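Local coordinates for protein cytochrome P450 (CYP102L1) (Mycobacterium phage Adler, PDB 6N6Q) that is a phage-encoded cytochrome P450 that carries a haem and probably acts as a monooxygenase, at residues P35-T40 with N374-H379; G48-C53 with V61-E66; A302-E307 with L328-L333; A310-R315 with F322-K327. All coordinates share one frame; numbering follows the deposited sequence.

Contact 1: residues P35-T40 with N374-H379; sequences PVQGLT and NLHAAH
Thr40 and His376 centre a buried, largely polar helix-to-helix contact at the sheet side of the P450 fold, where the first turns of helix 35-43 meet the short helix 375-379. The local axes approach to 9.0 Å and cross at -45°. The backbones are closest at Thr40 and Ala377, and here the threonine side chain wedges in. Its hydroxyl lies beside the backbone N (chi1 -65°), a position that carries OG1 to the imidazole while CG2 rests on Ala377. Thr40 OG1 and His376 ND1 share a hydrogen bond of 2.9 Å, the two side chains meeting at about a right angle; either partner could donate. Asn374 ND2 adds a weak bond to Thr40 OG1 at 3.4 Å. The other branch of that amide turns back on its own helix: Asn374 OD1 takes the N-H of Ala377 at 3.0 Å, an N-cap bond arriving from above the carbonyl plane. Val36 CG1 packs 3.5 Å from Asn374 OD1 and 3.9 Å from His376 CB, while Leu39 CB lies against the amide nitrogen. Glu454 receives the backbone N-H groups of Val36 and Gln37, and Gln37 NE2 bonds to Val452. The His376 ring also meets that of Trp342, and Leu39 and Asn374 both rest on Val61 of strand 58-62.

Contact 2: residues G48-C53 with V61-E66; sequences GIFEQC and VVDGPE
Gly48 O is gripped from across the hairpin by two successive N-H groups: Asp63 N at 3.0 Å, a fairly straight bond (157°) from above the carbonyl plane, and Gly64 N, more weakly, at 3.4 Å. Val62 CA adds a C-H contact to the same oxygen. Gly48 and Gly64 bring their CA atoms within 4.0 Å, a closeness that leaves no room for a side chain on either, and the positive phi of Gly48 (106°) suits glycine as well. Farther along, the strands run antiparallel. Phe50 and Val61 form a hydrogen-bonded pair, with Val61 N giving to Phe50 O at 3.0 Å and Phe50 N to Val61 O at 3.2 Å; Ile49 and Val62 make the non-hydrogen-bonded pair. On the Phe50 face, CG sits between the backbone N and the carbonyl carbon (chi1 58°), which lays the ring over Val61. Val61 CB makes a CH-pi contact 3.9 Å from the ring centroid of Phe50. The other face matches Ile49 CG1 with Val62 CG2 at 4.0 Å. Strand 49-53 edges the five-stranded sheet, strand 58-62 continues it to strand 370-374, and helix 65-71 packs on Ile49 and Val62 while Val61 meets Leu39 of helix 35-43.

Contact 3: residues A302-E307 with L328-L333; sequences AQARAE and LRYLRL
Tyr330 carries the side-chain amide of Gln303 flat on one face of its ring, the two planes only 10° apart, and has Ala304 CB at its edge, in the ring plane. The stack is offset: Gln303 CD lies toward the rim, 3.4 Å from Tyr330 CE1, whereas Gln303 CG stands almost exactly over the middle, 3.7 Å from the centroid, in a CH-pi contact. Both side chains leave their helices anti to the backbone N (chi1 -173° in each), reach into the gap between helices 298-311 and 329-341, which by their order correspond to helices J and K of the P450 fold, and cross there at about a right angle. Ala304 CB, besides meeting the ring edge, touches Leu331 CD1 at 4.4 Å. The local axes pass at 9.0 Å with their directions 139° apart, closer to antiparallel than to perpendicular. The polar half of the contact belongs to Glu307, whose extended chain brings its carboxylate to the start of helix 329-341. Both oxygens accept backbone N-H groups on their syn sides: Tyr330 N reaches Glu307 OE2 at 2.8 Å, nearly straight, and Leu331 N reaches Glu307 OE1 at 3.0 Å. Leu328, the N-cap residue, lays its CB against the carboxylate, and its CD2 approaches Glu307 CG. Helix 422-439 closes the apolar side through Val430, Ala434 and Leu437. A carboxylate from another helix thus accepts N-H groups of the first turn, and the N-terminal end of the helix dipole, together with these N-H donors, would be expected to favour its ionised form.

Contact 4: residues A310-R315 with F322-K327; sequences AMWPGR and FDQIAK
Gln324 sets its amide against the pyrrole edge of Trp312 and the thioether of Met311; these three residues bury most of the surface of the contact. Extended beyond CG, its chain carries the amide to the indole, where the two planes stand almost perpendicular (87°). Gln324 OE1 lies near the indole plane; the modelled 2.5 Å between Gln324 OE1 and Trp312 NE1 is too short to trust, and the bond it suggests is doubtful in detail. Trp312 NE1 also has a weak bond to the carbonyl of Asp319. Met311 meets the same amide as well. Bends at chi2 (69°) and chi3 (63°) fold its thioether back, placing Met311 SD 3.6 Å from both Gln324 CG and Gln324 NE2, and Met311 CE 3.9 Å from Lys327 CB. The same side chain covers a face of its neighbour, Met311 CG standing over the centre of the Trp312 ring. Apolar contact continues loosely at Trp312 CH2, 4.5 Å from Ile325 CD1, with Phe320 edge-to-face on the indole. Ile325 turns on to helix 422-439. The arrangement is consistent with the end of the P450 helix J folding onto a short, weakly bonded J'-like helix that leads into helix K.

Overall arrangement
Two clusters emerge. Contacts 1 and 2, with centres 9 Å apart, share the sheet region: Asn374 N probably bonds to Val62 O, and helix 35-43 leads directly into strand 49-53. Contacts 3 and 4, 11 Å apart, share helix 298-311, and Leu328 packs against Trp312 and Met311 between them. The clusters do not touch; the centres of contacts 1 and 3 lie about 28 Å apart, those of 2 and 4 about 42 Å. Along the chain, contact 1 encloses all the others: contact 2 closes first, then contact 3 opens with contact 4 nested inside it. Contact 1 therefore ties an early helix of the chain to the short helix that follows strand 370-374.

Contact 1: residues P35-T40 with N374-H379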
loop_
_atom_site.group_PDB
_atom_site.type_symbol
_atom_site.label_atom_id
_atom_site.label_comp_id
_atom_site.label_asym_id
_atom_site.label_seq_id
_atom_site.Cartn_x
_atom_site.Cartn_y
_atom_site.Cartn_z
ATOM N N PRO A 35 1.233 -16.699 -5.125
ATOM C CA PRO A 35 1.820 -16.520 -6.467
ATOM C C PRO A 35 3.194 -15.869 -6.466
ATOM O O PRO A 35 4.135 -16.419 -7.054
ATOM C CB PRO A 35 0.774 -15.652 -7.183
ATOM C CG PRO A 35 -0.497 -15.871 -6.427
ATOM C CD PRO A 35 -0.082 -16.052 -5.002
ATOM N N VAL A 36 3.338 -14.706 -5.824
ATOM C CA VAL A 36 4.597 -13.972 -5.901
ATOM C C VAL A 36 5.708 -14.727 -5.181
ATOM O O VAL A 36 6.850 -14.773 -5.654
ATOM C CB VAL A 36 4.422 -12.550 -5.342
ATOM C CG1 VAL A 36 5.719 -11.767 -5.477
ATOM C CG2 VAL A 36 3.288 -11.837 -6.062
ATOM N N GLN A 37 5.398 -15.331 -4.032
ATOM C CA GLN A 37 6.395 -16.139 -3.341
ATOM C C GLN A 37 6.785 -17.369 -4.155
ATOM O O GLN A 37 7.922 -17.844 -4.045
ATOM C CB GLN A 37 5.878 -16.550 -1.961
ATOM C CG GLN A 37 5.636 -15.375 -1.026
ATOM C CD GLN A 37 4.851 -15.758 0.211
ATOM O OE1 GLN A 37 5.208 -16.695 0.925
ATOM N NE2 GLN A 37 3.768 -15.033 0.469
ATOM N N GLY A 38 5.860 -17.891 -4.968
ATOM C CA GLY A 38 6.182 -19.014 -5.834
ATOM C C GLY A 38 7.025 -18.599 -7.024
ATOM O O GLY A 38 7.932 -19.327 -7.440
ATOM N N LEU A 39 6.752 -17.412 -7.574
ATOM C CA LEU A 39 7.555 -16.907 -8.681
ATOM C C LEU A 39 8.982 -16.611 -8.247
ATOM O O LEU A 39 9.918 -16.804 -9.031
ATOM C CB LEU A 39 6.910 -15.654 -9.271
ATOM C CG LEU A 39 5.542 -15.837 -9.929
ATOM C CD1 LEU A 39 4.955 -14.496 -10.358
ATOM C CD2 LEU A 39 5.646 -16.781 -11.114
ATOM N N THR A 40 9.168 -16.150 -7.008
ATOM C CA THR A 40 10.511 -15.872 -6.509
ATOM C C THR A 40 11.335 -17.151 -6.415
ATOM O O THR A 40 12.497 -17.183 -6.834
ATOM C CB THR A 40 10.430 -15.176 -5.149
ATOM O OG1 THR A 40 9.813 -13.892 -5.303
ATOM C CG2 THR A 40 11.818 -14.996 -4.547
ATOM N N ASN A 374 9.019 -8.451 -10.495
ATOM C CA ASN A 374 8.860 -9.115 -9.202
ATOM C C ASN A 374 9.738 -8.390 -8.188
ATOM O O ASN A 374 10.937 -8.666 -8.077
ATOM C CB ASN A 374 9.223 -10.592 -9.309
ATOM C CG ASN A 374 8.843 -11.384 -8.071
ATOM O OD1 ASN A 374 8.733 -10.838 -6.975
ATOM N ND2 ASN A 374 8.642 -12.686 -8.242
ATOM N N LEU A 375 9.138 -7.459 -7.441
ATOM C CA LEU A 375 9.897 -6.702 -6.449
ATOM C C LEU A 375 10.338 -7.587 -5.291
ATOM O O LEU A 375 11.451 -7.431 -4.776
ATOM C CB LEU A 375 9.070 -5.528 -5.927
ATOM C CG LEU A 375 8.853 -4.347 -6.870
ATOM C CD1 LEU A 375 7.811 -3.409 -6.292
ATOM C CD2 LEU A 375 10.164 -3.616 -7.107
ATOM N N HIS A 376 9.478 -8.516 -4.864
ATOM C CA HIS A 376 9.828 -9.388 -3.748
ATOM C C HIS A 376 11.074 -10.206 -4.056
ATOM O O HIS A 376 11.924 -10.413 -3.182
ATOM C CB HIS A 376 8.659 -10.309 -3.405
ATOM C CG HIS A 376 9.020 -11.404 -2.451
ATOM N ND1 HIS A 376 9.001 -12.736 -2.804
ATOM C CD2 HIS A 376 9.423 -11.364 -1.159
ATOM C CE1 HIS A 376 9.369 -13.470 -1.768
ATOM N NE2 HIS A 376 9.630 -12.661 -0.757
ATOM N N ALA A 377 11.203 -10.679 -5.296
ATOM C CA ALA A 377 12.410 -11.401 -5.676
ATOM C C ALA A 377 13.587 -10.449 -5.848
ATOM O O ALA A 377 14.720 -10.780 -5.478
ATOM C CB ALA A 377 12.164 -12.194 -6.959
ATOM N N ALA A 378 13.335 -9.259 -6.396
ATOM C CA ALA A 378 14.414 -8.304 -6.623
ATOM C C ALA A 378 14.922 -7.711 -5.313
ATOM O O ALA A 378 16.123 -7.454 -5.165
ATOM C CB ALA A 378 13.943 -7.197 -7.567
ATOM N N HIS A 379 14.026 -7.485 -4.351
ATOM C CA HIS A 379 14.447 -6.911 -3.078
ATOM C C HIS A 379 15.220 -7.913 -2.234
ATOM O O HIS A 379 16.077 -7.519 -1.436
ATOM C CB HIS A 379 13.234 -6.396 -2.307
ATOM C CG HIS A 379 12.628 -5.158 -2.889
ATOM N ND1 HIS A 379 11.547 -4.521 -2.319
ATOM C CD2 HIS A 379 12.954 -4.436 -3.988
ATOM C CE1 HIS A 379 11.233 -3.461 -3.042
ATOM N NE2 HIS A 379 12.071 -3.387 -4.060
#

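Contact 2: residues G48-C53 with V61-E66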
loop_
_atom_site.group_PDB
_atom_site.type_symbol
_atom_site.label_atom_id
_atom_site.label_comp_id
_atom_site.label_asym_id
_atom_site.label_seq_id
_atom_site.Cartn_x
_atom_site.Cartn_y
_atom_site.Cartn_z
ATOM N N GLY A 48 17.020 -14.220 -14.443
ATOM C CA GLY A 48 16.432 -12.902 -14.314
ATOM C C GLY A 48 15.169 -12.663 -15.115
ATOM O O GLY A 48 14.565 -11.593 -14.969
ATOM N N ILE A 49 14.747 -13.609 -15.954
ATOM C CA ILE A 49 13.524 -13.451 -16.734
ATOM C C ILE A 49 13.101 -14.826 -17.227
ATOM O O ILE A 49 13.941 -15.679 -17.528
ATOM C CB ILE A 49 13.724 -12.445 -17.898
ATOM C CG1 ILE A 49 12.383 -12.091 -18.544
ATOM C CG2 ILE A 49 14.698 -12.995 -18.924
ATOM C CD1 ILE A 49 12.485 -11.033 -19.622
ATOM N N PHE A 50 11.791 -15.045 -17.302
ATOM C CA PHE A 50 11.230 -16.351 -17.636
ATOM C C PHE A 50 9.725 -16.194 -17.834
ATOM O O PHE A 50 9.176 -15.093 -17.730
ATOM C CB PHE A 50 11.539 -17.382 -16.547
ATOM C CG PHE A 50 11.036 -16.991 -15.186
ATOM C CD1 PHE A 50 11.786 -16.162 -14.366
ATOM C CD2 PHE A 50 9.812 -17.450 -14.725
ATOM C CE1 PHE A 50 11.325 -15.796 -13.116
ATOM C CE2 PHE A 50 9.345 -17.086 -13.475
ATOM C CZ PHE A 50 10.104 -16.262 -12.668
ATOM N N GLU A 51 9.063 -17.315 -18.120
ATOM C CA GLU A 51 7.615 -17.389 -18.238
ATOM C C GLU A 51 7.060 -18.317 -17.166
ATOM O O GLU A 51 7.749 -19.218 -16.678
ATOM C CB GLU A 51 7.180 -17.902 -19.617
ATOM C CG GLU A 51 7.441 -16.965 -20.776
ATOM C CD GLU A 51 6.969 -17.556 -22.091
ATOM O OE1 GLU A 51 7.011 -18.798 -22.229
ATOM O OE2 GLU A 51 6.543 -16.787 -22.980
ATOM N N GLN A 52 5.792 -18.102 -16.813
ATOM C CA GLN A 52 5.137 -18.947 -15.825
ATOM C C GLN A 52 3.628 -18.760 -15.905
ATOM O O GLN A 52 3.143 -17.633 -16.014
ATOM C CB GLN A 52 5.628 -18.635 -14.407
ATOM C CG GLN A 52 5.093 -19.592 -13.361
ATOM C CD GLN A 52 5.473 -21.028 -13.654
ATOM O OE1 GLN A 52 6.606 -21.314 -14.037
ATOM N NE2 GLN A 52 4.523 -21.939 -13.483
ATOM N N CYS A 53 2.900 -19.875 -15.844
ATOM C CA CYS A 53 1.444 -19.861 -15.727
ATOM C C CYS A 53 1.087 -19.935 -14.247
ATOM O O CYS A 53 1.338 -20.952 -13.593
ATOM C CB CYS A 53 0.822 -21.026 -16.493
ATOM S SG CYS A 53 0.788 -20.843 -18.291
ATOM N N VAL A 61 7.993 -12.877 -16.166
ATOM C CA VAL A 61 8.430 -12.373 -14.870
ATOM C C VAL A 61 9.871 -11.902 -14.992
ATOM O O VAL A 61 10.731 -12.632 -15.497
ATOM C CB VAL A 61 8.295 -13.450 -13.780
ATOM C CG1 VAL A 61 8.751 -12.906 -12.436
ATOM C CG2 VAL A 61 6.862 -13.952 -13.707
ATOM N N VAL A 62 10.135 -10.683 -14.532
ATOM C CA VAL A 62 11.477 -10.110 -14.519
ATOM C C VAL A 62 11.869 -9.887 -13.066
ATOM O O VAL A 62 11.180 -9.163 -12.337
ATOM C CB VAL A 62 11.548 -8.796 -15.314
ATOM C CG1 VAL A 62 12.992 -8.368 -15.498
ATOM C CG2 VAL A 62 10.856 -8.950 -16.659
ATOM N N ASP A 63 12.970 -10.515 -12.642
ATOM C CA ASP A 63 13.456 -10.369 -11.276
ATOM C C ASP A 63 14.961 -10.128 -11.207
ATOM O O ASP A 63 15.544 -10.249 -10.124
ATOM C CB ASP A 63 13.088 -11.599 -10.432
ATOM C CG ASP A 63 13.668 -12.888 -10.985
ATOM O OD1 ASP A 63 14.166 -12.878 -12.128
ATOM O OD2 ASP A 63 13.628 -13.916 -10.275
ATOM N N GLY A 64 15.600 -9.789 -12.324
ATOM C CA GLY A 64 17.018 -9.522 -12.345
ATOM C C GLY A 64 17.325 -8.040 -12.290
ATOM O O GLY A 64 16.622 -7.217 -12.886
ATOM N N PRO A 65 18.394 -7.673 -11.576
ATOM C CA PRO A 65 18.675 -6.238 -11.369
ATOM C C PRO A 65 18.904 -5.460 -12.656
ATOM O O PRO A 65 18.294 -4.400 -12.846
ATOM C CB PRO A 65 19.925 -6.261 -10.478
ATOM C CG PRO A 65 19.880 -7.589 -9.794
ATOM C CD PRO A 65 19.307 -8.533 -10.804
ATOM N N GLU A 66 19.772 -5.949 -13.547
ATOM C CA GLU A 66 20.034 -5.219 -14.785
ATOM C C GLU A 66 18.820 -5.226 -15.705
ATOM O O GLU A 66 18.554 -4.235 -16.398
ATOM C CB GLU A 66 21.249 -5.806 -15.505
ATOM C CG GLU A 66 22.587 -5.484 -14.861
ATOM C CD GLU A 66 22.965 -6.469 -13.774
ATOM O OE1 GLU A 66 22.163 -7.388 -13.496
ATOM O OE2 GLU A 66 24.067 -6.327 -13.201
#

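Contact 3: residues A302-E307 with L328-L333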
loop_
_atom_site.group_PDB
_atom_site.type_symbol
_atom_site.label_atom_id
_atom_site.label_comp_id
_atom_site.label_asym_id
_atom_site.label_seq_id
_atom_site.Cartn_x
_atom_site.Cartn_y
_atom_site.Cartn_z
ATOM N N ALA A 302 15.353 -2.000 20.524
ATOM C CA ALA A 302 16.021 -1.145 21.499
ATOM C C ALA A 302 16.512 0.145 20.854
ATOM O O ALA A 302 16.329 1.237 21.405
ATOM C CB ALA A 302 17.181 -1.898 22.152
ATOM N N GLN A 303 17.137 0.041 19.678
ATOM C CA GLN A 303 17.665 1.230 19.020
ATOM C C GLN A 303 16.543 2.150 18.550
ATOM O O GLN A 303 16.680 3.379 18.594
ATOM C CB GLN A 303 18.564 0.827 17.851
ATOM C CG GLN A 303 19.290 1.992 17.203
ATOM C CD GLN A 303 20.398 1.552 16.264
ATOM O OE1 GLN A 303 20.728 0.367 16.184
ATOM N NE2 GLN A 303 20.981 2.509 15.547
ATOM N N ALA A 304 15.423 1.578 18.106
ATOM C CA ALA A 304 14.293 2.402 17.691
ATOM C C ALA A 304 13.591 3.021 18.894
ATOM O O ALA A 304 13.226 4.203 18.867
ATOM C CB ALA A 304 13.313 1.574 16.860
ATOM N N ARG A 305 13.399 2.240 19.960
ATOM C CA ARG A 305 12.771 2.780 21.161
ATOM C C ARG A 305 13.628 3.865 21.798
ATOM O O ARG A 305 13.097 4.773 22.447
ATOM C CB ARG A 305 12.495 1.660 22.164
ATOM C CG ARG A 305 11.338 1.938 23.107
ATOM C CD ARG A 305 11.052 0.747 24.011
ATOM N NE ARG A 305 10.785 -0.475 23.256
ATOM C CZ ARG A 305 9.592 -0.814 22.775
ATOM N NH1 ARG A 305 8.549 -0.019 22.964
ATOM N NH2 ARG A 305 9.443 -1.948 22.101
ATOM N N ALA A 306 14.950 3.795 21.620
ATOM C CA ALA A 306 15.817 4.846 22.142
ATOM C C ALA A 306 15.722 6.117 21.309
ATOM O O ALA A 306 15.859 7.222 21.848
ATOM C CB ALA A 306 17.265 4.359 22.200
ATOM N N GLU A 307 15.486 5.984 20.001
ATOM C CA GLU A 307 15.374 7.161 19.148
ATOM C C GLU A 307 14.078 7.915 19.415
ATOM O O GLU A 307 14.052 9.152 19.375
ATOM C CB GLU A 307 15.465 6.756 17.679
ATOM C CG GLU A 307 15.653 7.923 16.723
ATOM C CD GLU A 307 15.616 7.495 15.268
ATOM O OE1 GLU A 307 14.648 6.810 14.872
ATOM O OE2 GLU A 307 16.561 7.835 14.523
ATOM N N LEU A 328 13.484 11.082 12.602
ATOM C CA LEU A 328 13.658 9.733 13.139
ATOM C C LEU A 328 14.324 8.883 12.065
ATOM O O LEU A 328 13.665 8.193 11.286
ATOM C CB LEU A 328 12.318 9.147 13.571
ATOM C CG LEU A 328 11.561 9.924 14.648
ATOM C CD1 LEU A 328 10.190 9.312 14.896
ATOM C CD2 LEU A 328 12.366 9.974 15.938
ATOM N N ARG A 329 15.658 8.939 12.025
ATOM C CA ARG A 329 16.404 8.254 10.971
ATOM C C ARG A 329 16.279 6.740 11.088
ATOM O O ARG A 329 15.989 6.054 10.101
ATOM C CB ARG A 329 17.875 8.667 11.011
ATOM C CG ARG A 329 18.798 7.664 10.331
ATOM C CD ARG A 329 20.261 7.935 10.633
ATOM N NE ARG A 329 21.098 6.772 10.344
ATOM C CZ ARG A 329 21.643 6.516 9.159
ATOM N NH1 ARG A 329 21.441 7.342 8.140
ATOM N NH2 ARG A 329 22.391 5.432 8.992
ATOM N N TYR A 330 16.506 6.196 12.287
ATOM C CA TYR A 330 16.543 4.743 12.428
ATOM C C TYR A 330 15.168 4.124 12.218
ATOM O O TYR A 330 15.053 3.050 11.620
ATOM C CB TYR A 330 17.102 4.352 13.794
ATOM C CG TYR A 330 17.313 2.862 13.931
ATOM C CD1 TYR A 330 18.403 2.240 13.336
ATOM C CD2 TYR A 330 16.420 2.075 14.647
ATOM C CE1 TYR A 330 18.600 0.877 13.452
ATOM C CE2 TYR A 330 16.609 0.711 14.768
ATOM C CZ TYR A 330 17.701 0.119 14.169
ATOM O OH TYR A 330 17.897 -1.238 14.287
ATOM N N LEU A 331 14.111 4.783 12.703
ATOM C CA LEU A 331 12.766 4.266 12.476
ATOM C C LEU A 331 12.418 4.264 10.993
ATOM O O LEU A 331 11.697 3.378 10.525
ATOM C CB LEU A 331 11.744 5.081 13.268
ATOM C CG LEU A 331 10.350 4.461 13.385
ATOM C CD1 LEU A 331 10.446 3.025 13.878
ATOM C CD2 LEU A 331 9.471 5.287 14.310
ATOM N N ARG A 332 12.928 5.242 10.240
ATOM C CA ARG A 332 12.760 5.221 8.791
ATOM C C ARG A 332 13.505 4.043 8.172
ATOM O O ARG A 332 13.030 3.436 7.205
ATOM C CB ARG A 332 13.240 6.544 8.194
ATOM C CG ARG A 332 13.285 6.575 6.674
ATOM C CD ARG A 332 11.917 6.313 6.056
ATOM N NE ARG A 332 11.931 6.557 4.617
ATOM C CZ ARG A 332 11.597 7.715 4.057
ATOM N NH1 ARG A 332 11.213 8.733 4.815
ATOM N NH2 ARG A 332 11.646 7.856 2.739
ATOM N N LEU A 333 14.673 3.700 8.723
ATOM C CA LEU A 333 15.412 2.547 8.219
ATOM C C LEU A 333 14.708 1.239 8.553
ATOM O O LEU A 333 14.885 0.244 7.842
ATOM C CB LEU A 333 16.835 2.542 8.782
ATOM C CG LEU A 333 17.756 3.669 8.314
ATOM C CD1 LEU A 333 19.167 3.456 8.840
ATOM C CD2 LEU A 333 17.753 3.772 6.798
#

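Contact 4: residues A310-R315 with F322-K327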
loop_
_atom_site.group_PDB
_atom_site.type_symbol
_atom_site.label_atom_id
_atom_site.label_comp_id
_atom_site.label_asym_id
_atom_site.label_seq_id
_atom_site.Cartn_x
_atom_site.Cartn_y
_atom_site.Cartn_z
ATOM N N ALA A 310 14.343 9.681 22.947
ATOM C CA ALA A 310 15.129 10.909 22.933
ATOM C C ALA A 310 14.372 12.058 22.282
ATOM O O ALA A 310 14.597 13.222 22.630
ATOM C CB ALA A 310 16.458 10.675 22.214
ATOM N N MET A 311 13.478 11.758 21.339
ATOM C CA MET A 311 12.720 12.816 20.680
ATOM C C MET A 311 11.615 13.359 21.580
ATOM O O MET A 311 11.427 14.577 21.670
ATOM C CB MET A 311 12.137 12.301 19.363
ATOM C CG MET A 311 11.398 13.354 18.554
ATOM S SD MET A 311 12.478 14.625 17.871
ATOM C CE MET A 311 13.494 13.646 16.769
ATOM N N TRP A 312 10.879 12.475 22.255
ATOM C CA TRP A 312 9.798 12.867 23.158
ATOM C C TRP A 312 10.042 12.221 24.515
ATOM O O TRP A 312 9.593 11.094 24.769
ATOM C CB TRP A 312 8.433 12.469 22.596
ATOM C CG TRP A 312 8.162 13.004 21.221
ATOM C CD1 TRP A 312 7.656 14.230 20.903
ATOM C CD2 TRP A 312 8.382 12.325 19.977
ATOM N NE1 TRP A 312 7.550 14.358 19.539
ATOM C CE2 TRP A 312 7.988 13.202 18.948
ATOM C CE3 TRP A 312 8.872 11.061 19.634
ATOM C CZ2 TRP A 312 8.072 12.858 17.599
ATOM C CZ3 TRP A 312 8.953 10.721 18.293
ATOM C CH2 TRP A 312 8.556 11.615 17.294
ATOM N N PRO A 313 10.759 12.901 25.409
ATOM C CA PRO A 313 11.006 12.337 26.742
ATOM C C PRO A 313 9.716 12.174 27.535
ATOM O O PRO A 313 8.686 12.784 27.238
ATOM C CB PRO A 313 11.937 13.365 27.397
ATOM C CG PRO A 313 12.575 14.084 26.250
ATOM C CD PRO A 313 11.519 14.141 25.184
ATOM N N GLY A 314 9.791 11.335 28.564
ATOM C CA GLY A 314 8.633 11.007 29.367
ATOM C C GLY A 314 7.736 9.991 28.683
ATOM O O GLY A 314 7.872 9.685 27.498
ATOM N N ARG A 315 6.795 9.455 29.457
ATOM C CA ARG A 315 5.857 8.462 28.951
ATOM C C ARG A 315 4.491 9.051 28.624
ATOM O O ARG A 315 3.546 8.296 28.373
ATOM C CB ARG A 315 5.715 7.308 29.946
ATOM C CG ARG A 315 6.953 6.415 30.060
ATOM C CD ARG A 315 7.214 5.586 28.794
ATOM N NE ARG A 315 7.813 6.365 27.711
ATOM C CZ ARG A 315 9.099 6.696 27.649
ATOM N NH1 ARG A 315 9.930 6.318 28.611
ATOM N NH2 ARG A 315 9.556 7.410 26.629
ATOM N N PHE A 322 5.295 18.314 13.002
ATOM C CA PHE A 322 5.511 17.787 11.657
ATOM C C PHE A 322 6.989 17.547 11.366
ATOM O O PHE A 322 7.350 16.531 10.758
ATOM C CB PHE A 322 4.910 18.739 10.623
ATOM C CG PHE A 322 5.207 18.352 9.203
ATOM C CD1 PHE A 322 4.578 17.264 8.622
ATOM C CD2 PHE A 322 6.114 19.075 8.450
ATOM C CE1 PHE A 322 4.851 16.903 7.318
ATOM C CE2 PHE A 322 6.390 18.722 7.145
ATOM C CZ PHE A 322 5.759 17.634 6.578
ATOM N N ASP A 323 7.859 18.465 11.792
ATOM C CA ASP A 323 9.276 18.359 11.463
ATOM C C ASP A 323 9.969 17.202 12.170
ATOM O O ASP A 323 10.994 16.720 11.678
ATOM C CB ASP A 323 9.992 19.668 11.798
ATOM C CG ASP A 323 9.786 20.730 10.738
ATOM O OD1 ASP A 323 9.794 20.382 9.539
ATOM O OD2 ASP A 323 9.617 21.912 11.105
ATOM N N GLN A 324 9.442 16.745 13.307
ATOM C CA GLN A 324 10.119 15.698 14.064
ATOM C C GLN A 324 10.053 14.339 13.382
ATOM O O GLN A 324 10.904 13.485 13.651
ATOM C CB GLN A 324 9.528 15.593 15.470
ATOM C CG GLN A 324 9.944 16.714 16.402
ATOM C CD GLN A 324 9.314 16.587 17.775
ATOM O OE1 GLN A 324 8.200 16.078 17.916
ATOM N NE2 GLN A 324 10.021 17.054 18.796
ATOM N N ILE A 325 9.072 14.123 12.505
ATOM C CA ILE A 325 8.848 12.792 11.949
ATOM C C ILE A 325 10.019 12.371 11.070
ATOM O O ILE A 325 10.564 11.271 11.221
ATOM C CB ILE A 325 7.516 12.751 11.181
ATOM C CG1 ILE A 325 6.366 13.146 12.109
ATOM C CG2 ILE A 325 7.284 11.374 10.585
ATOM C CD1 ILE A 325 6.408 12.454 13.459
ATOM N N ALA A 326 10.434 13.239 10.146
ATOM C CA ALA A 326 11.540 12.906 9.258
ATOM C C ALA A 326 12.880 12.847 9.978
ATOM O O ALA A 326 13.842 12.314 9.413
ATOM C CB ALA A 326 11.616 13.911 8.109
ATOM N N LYS A 327 12.970 13.376 11.199
ATOM C CA LYS A 327 14.216 13.333 11.952
ATOM C C LYS A 327 14.466 11.981 12.608
ATOM O O LYS A 327 15.567 11.757 13.122
ATOM C CB LYS A 327 14.232 14.439 13.013
ATOM C CG LYS A 327 14.270 15.851 12.432
ATOM C CD LYS A 327 14.537 16.909 13.496
ATOM C CE LYS A 327 13.378 17.039 14.472
ATOM N NZ LYS A 327 13.500 18.237 15.353
#